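PDB 6RIW: ORF10 from Moritella marina, which probably catalyses carbon-chain extension in polyunsaturated fatty acid synthesis, this chain being the ketosynthase and chain length factor didomain of a longer synthase. Local coordinates for residues A[667-670]-A[671-675]; A[785-789]-A[790-794]. One frame throughout, in Å; residues are numbered along the deposited sequence.

Contact 1 (A[667-670]-A[671-675]); sequences NSVY and RCVEL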
loop_
_atom_site.group_PDB
_atom_site.type_symbol
_atom_site.label_atom_id
_atom_site.label_comp_id
_atom_site.label_asym_id
_atom_site.label_seq_id
_atom_site.Cartn_x
_atom_site.Cartn_y
_atom_site.Cartn_z
ATOM N N ASN A 667 -10.674 -0.053 8.322
ATOM C CA ASN A 667 -10.130 0.820 9.358
ATOM C C ASN A 667 -8.927 1.646 8.890
ATOM O O ASN A 667 -8.239 2.252 9.719
ATOM C CB ASN A 667 -9.782 -0.006 10.601
ATOM C CG ASN A 667 -11.027 -0.333 11.433
ATOM O OD1 ASN A 667 -11.933 0.491 11.557
ATOM N ND2 ASN A 667 -11.102 -1.554 11.943
ATOM N N SER A 668 -8.682 1.729 7.582
ATOM C CA SER A 668 -7.534 2.492 7.092
ATOM C C SER A 668 -7.525 3.933 7.613
ATOM O O SER A 668 -6.493 4.430 8.079
ATOM C CB SER A 668 -7.539 2.505 5.562
ATOM O OG SER A 668 -7.320 1.210 5.016
ATOM N N VAL A 669 -8.657 4.634 7.507
ATOM C CA VAL A 669 -8.691 6.042 7.909
ATOM C C VAL A 669 -8.487 6.191 9.412
ATOM O O VAL A 669 -7.795 7.111 9.866
ATOM C CB VAL A 669 -10.007 6.703 7.460
ATOM C CG1 VAL A 669 -10.153 8.107 8.118
ATOM C CG2 VAL A 669 -10.051 6.842 5.934
ATOM N N TYR A 670 -9.083 5.305 10.216
ATOM C CA TYR A 670 -8.907 5.425 11.662
ATOM C C TYR A 670 -7.469 5.121 12.086
ATOM O O TYR A 670 -6.958 5.750 13.018
ATOM C CB TYR A 670 -9.926 4.517 12.381
ATOM C CG TYR A 670 -11.373 4.815 12.001
ATOM C CD1 TYR A 670 -11.784 6.109 11.718
ATOM C CD2 TYR A 670 -12.321 3.798 11.905
ATOM C CE1 TYR A 670 -13.109 6.396 11.358
ATOM C CE2 TYR A 670 -13.652 4.078 11.545
ATOM C CZ TYR A 670 -14.031 5.372 11.283
ATOM O OH TYR A 670 -15.347 5.637 10.930
ATOM N N ARG A 671 -6.778 4.198 11.403
ATOM C CA ARG A 671 -5.349 4.046 11.675
ATOM C C ARG A 671 -4.557 5.298 11.286
ATOM O O ARG A 671 -3.545 5.605 11.930
ATOM C CB ARG A 671 -4.779 2.816 10.963
ATOM C CG ARG A 671 -5.309 1.466 11.500
ATOM C CD ARG A 671 -4.799 1.124 12.916
ATOM N NE ARG A 671 -5.293 -0.189 13.355
ATOM C CZ ARG A 671 -5.179 -0.659 14.601
ATOM N NH1 ARG A 671 -5.654 -1.867 14.901
ATOM N NH2 ARG A 671 -4.582 0.073 15.547
ATOM N N CYS A 672 -4.976 6.019 10.239
ATOM C CA CYS A 672 -4.322 7.290 9.902
ATOM C C CYS A 672 -4.524 8.326 10.993
ATOM O O CYS A 672 -3.623 9.129 11.280
ATOM C CB CYS A 672 -4.868 7.848 8.582
ATOM S SG CYS A 672 -4.322 6.962 7.105
ATOM N N VAL A 673 -5.726 8.384 11.564
ATOM C CA VAL A 673 -5.964 9.327 12.659
ATOM C C VAL A 673 -5.012 9.035 13.817
ATOM O O VAL A 673 -4.382 9.941 14.380
ATOM C CB VAL A 673 -7.440 9.259 13.088
ATOM C CG1 VAL A 673 -7.689 10.100 14.344
ATOM C CG2 VAL A 673 -8.363 9.697 11.922
ATOM N N GLU A 674 -4.894 7.752 14.188
ATOM C CA GLU A 674 -3.965 7.331 15.238
ATOM C C GLU A 674 -2.528 7.683 14.884
ATOM O O GLU A 674 -1.773 8.188 15.727
ATOM C CB GLU A 674 -4.093 5.826 15.465
ATOM C CG GLU A 674 -3.063 5.214 16.430
ATOM C CD GLU A 674 -3.318 3.710 16.669
ATOM O OE1 GLU A 674 -3.369 2.909 15.691
ATOM O OE2 GLU A 674 -3.491 3.337 17.843
ATOM N N LEU A 675 -2.135 7.439 13.640
ATOM C CA LEU A 675 -0.784 7.803 13.198
ATOM C C LEU A 675 -0.563 9.316 13.235
ATOM O O LEU A 675 0.496 9.788 13.685
ATOM C CB LEU A 675 -0.543 7.256 11.785
ATOM C CG LEU A 675 0.804 7.567 11.114
ATOM C CD1 LEU A 675 1.954 7.177 12.043
ATOM C CD2 LEU A 675 0.887 6.796 9.775
#
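Arg671 sends its backbone N-H to Asn667 O at 3.0 Å, nearly straight down that carbonyl, and its side chain starts over the same oxygen, with CG 3.5 Å from Asn667 O. Three further rungs continue helix 668-682: Cys672 N to Ser668 O, Val673 N to Val669 O and Glu674 N to Tyr670 O. On one flank Val673 CG2, anti to the carbonyl carbon, lies 3.4 Å from Val669 O and loosely approaches Val669 CG1 (4.5 Å). Compact, apolar valines suit this flank: Val669 packs on helix 841-854, Val673 on strand 763-772. On another, Arg671 bends at chi2 (-70°) and runs outward and slightly forward, so that NH2 meets Glu674 OE1 at 3.1 Å, in the guanidinium plane and on the syn lone pair. Long, oppositely charged chains can pair so one turn apart; both residues are buried, and Ser188 bonds Glu674 OE2 while Phe770 makes a cation-pi contact with Arg671. Asn667 stands at the N-cap position without a side-chain cap; its ND2 bonds Asp874 OD2. In the second ketosynthase-like domain, probably the chain length factor, this buried helix following strand 659-663 is the thiolase-fold counterpart of helix 198-211 after strand 189-193.

Contact 2 (A[785-789]-A[790-794]); sequences KALTL and AGISA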
loop_
_atom_site.group_PDB
_atom_site.type_symbol
_atom_site.label_atom_id
_atom_site.label_comp_id
_atom_site.label_asym_id
_atom_site.label_seq_id
_atom_site.Cartn_x
_atom_site.Cartn_y
_atom_site.Cartn_z
ATOM N N LYS A 785 -12.255 2.385 26.075
ATOM C CA LYS A 785 -10.964 3.057 25.959
ATOM C C LYS A 785 -11.138 4.456 25.398
ATOM O O LYS A 785 -10.504 5.408 25.864
ATOM C CB LYS A 785 -10.010 2.272 25.051
ATOM C CG LYS A 785 -9.573 0.904 25.525
ATOM C CD LYS A 785 -8.537 0.368 24.537
ATOM C CE LYS A 785 -8.319 -1.117 24.696
ATOM N NZ LYS A 785 -7.332 -1.624 23.681
ATOM N N ALA A 786 -11.982 4.598 24.372
ATOM C CA ALA A 786 -12.105 5.883 23.707
ATOM C C ALA A 786 -12.818 6.891 24.595
ATOM O O ALA A 786 -12.459 8.077 24.613
ATOM C CB ALA A 786 -12.828 5.706 22.364
ATOM N N LEU A 787 -13.818 6.437 25.360
ATOM C CA LEU A 787 -14.512 7.359 26.258
ATOM C C LEU A 787 -13.580 7.820 27.374
ATOM O O LEU A 787 -13.567 9.008 27.728
ATOM C CB LEU A 787 -15.772 6.699 26.828
ATOM C CG LEU A 787 -16.873 6.400 25.800
ATOM C CD1 LEU A 787 -17.825 5.306 26.287
ATOM C CD2 LEU A 787 -17.638 7.661 25.428
ATOM N N THR A 788 -12.768 6.901 27.903
ATOM C CA THR A 788 -11.770 7.257 28.917
ATOM C C THR A 788 -10.758 8.260 28.371
ATOM O O THR A 788 -10.404 9.248 29.043
ATOM C CB THR A 788 -11.047 5.999 29.392
ATOM O OG1 THR A 788 -11.990 5.087 29.969
ATOM C CG2 THR A 788 -9.943 6.340 30.416
ATOM N N LEU A 789 -10.268 8.015 27.154
ATOM C CA LEU A 789 -9.321 8.935 26.536
ATOM C C LEU A 789 -9.955 10.301 26.302
ATOM O O LEU A 789 -9.316 11.335 26.525
ATOM C CB LEU A 789 -8.790 8.335 25.228
ATOM C CG LEU A 789 -7.673 9.103 24.507
ATOM C CD1 LEU A 789 -6.419 9.237 25.386
ATOM C CD2 LEU A 789 -7.344 8.431 23.166
ATOM N N ALA A 790 -11.215 10.328 25.859
ATOM C CA ALA A 790 -11.899 11.589 25.631
ATOM C C ALA A 790 -12.266 12.297 26.928
ATOM O O ALA A 790 -12.563 13.495 26.898
ATOM C CB ALA A 790 -13.172 11.371 24.797
ATOM N N GLY A 791 -12.268 11.586 28.053
ATOM C CA GLY A 791 -12.644 12.186 29.317
ATOM C C GLY A 791 -14.127 12.398 29.505
ATOM O O GLY A 791 -14.524 13.347 30.182
ATOM N N ILE A 792 -14.971 11.544 28.919
ATOM C CA ILE A 792 -16.417 11.670 29.030
ATOM C C ILE A 792 -16.993 10.318 29.427
ATOM O O ILE A 792 -16.302 9.300 29.476
ATOM C CB ILE A 792 -17.089 12.178 27.732
ATOM C CG1 ILE A 792 -16.956 11.147 26.592
ATOM C CG2 ILE A 792 -16.541 13.540 27.323
ATOM C CD1 ILE A 792 -17.833 11.478 25.367
ATOM N N SER A 793 -18.276 10.326 29.728
ATOM C CA SER A 793 -19.006 9.108 30.033
ATOM C C SER A 793 -19.912 8.763 28.858
ATOM O O SER A 793 -20.225 9.614 28.022
ATOM C CB SER A 793 -19.841 9.288 31.306
ATOM O OG SER A 793 -20.932 10.162 31.027
ATOM N N ALA A 794 -20.334 7.500 28.805
ATOM C CA ALA A 794 -21.202 7.072 27.713
ATOM C C ALA A 794 -22.470 7.914 27.634
ATOM O O ALA A 794 -22.972 8.169 26.536
ATOM C CB ALA A 794 -21.545 5.594 27.874
#
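Leu787 O is gripped by two backbone N-H groups: Ile792 N, nearly straight at 3.1 Å, and Gly791 N, at 2.9 Å. The second bond is weak, its angle being only 120°. Ile792 N to Leu787 O (6→1), together with a weak Gly791 N to Thr788 O bond (5→2), makes the Schellman motif that ends helix 776-790. The last regular rung is Ala790 N to Ala786 O at 2.9 Å. Gly791 is the C-prime residue; its positive phi is easy for a residue without a CB. Beyond it the chain doubles back, bringing Ile792 against Leu787: CD2 of the leucine sits 3.7 Å from Ile792 CG1, the two side chains crossing at about a right angle. Ile792 CG1 lies between its own backbone N and carbonyl carbon (chi1 66°), which sets it against the leucine. The other branch, Leu787 CD1, lies 4.1 Å from Ala794 CB, where a small methyl fits. Ile881 and Val797 add further apolar neighbours to Leu787 and Ile792. Cutting Leu787 back to an alanine is likely to leave Ile792 CG1 and Ala794 CB without the methyls they pack on, opening a gap under the turn. Polar closure of the helix end is thus coupled to the hydrophobic contact between C3 (Leu787) and C'' (Ile792) that commonly accompanies a Schellman motif.

How the contacts relate
Both contacts are local to one helix each, and both belong to the second ketosynthase-like domain, yet they mark opposite ends of their helices. Contact 1 opens helix 668-682 in the buried interior, its centre about 14 Å from the centre of the chain; contact 2 closes helix 776-790 at a partly exposed edge, about 32 Å out. Their centres stand about 18 Å apart and they do not touch, although strand 763-772 packs against both helices. Regular backbone rungs serve each, but the buried start adds an ion pair held by outside partners, whereas the outer end relies on the Schellman pair of backbone bonds, a glycine and aliphatic packing, with no charge pairing between its segments.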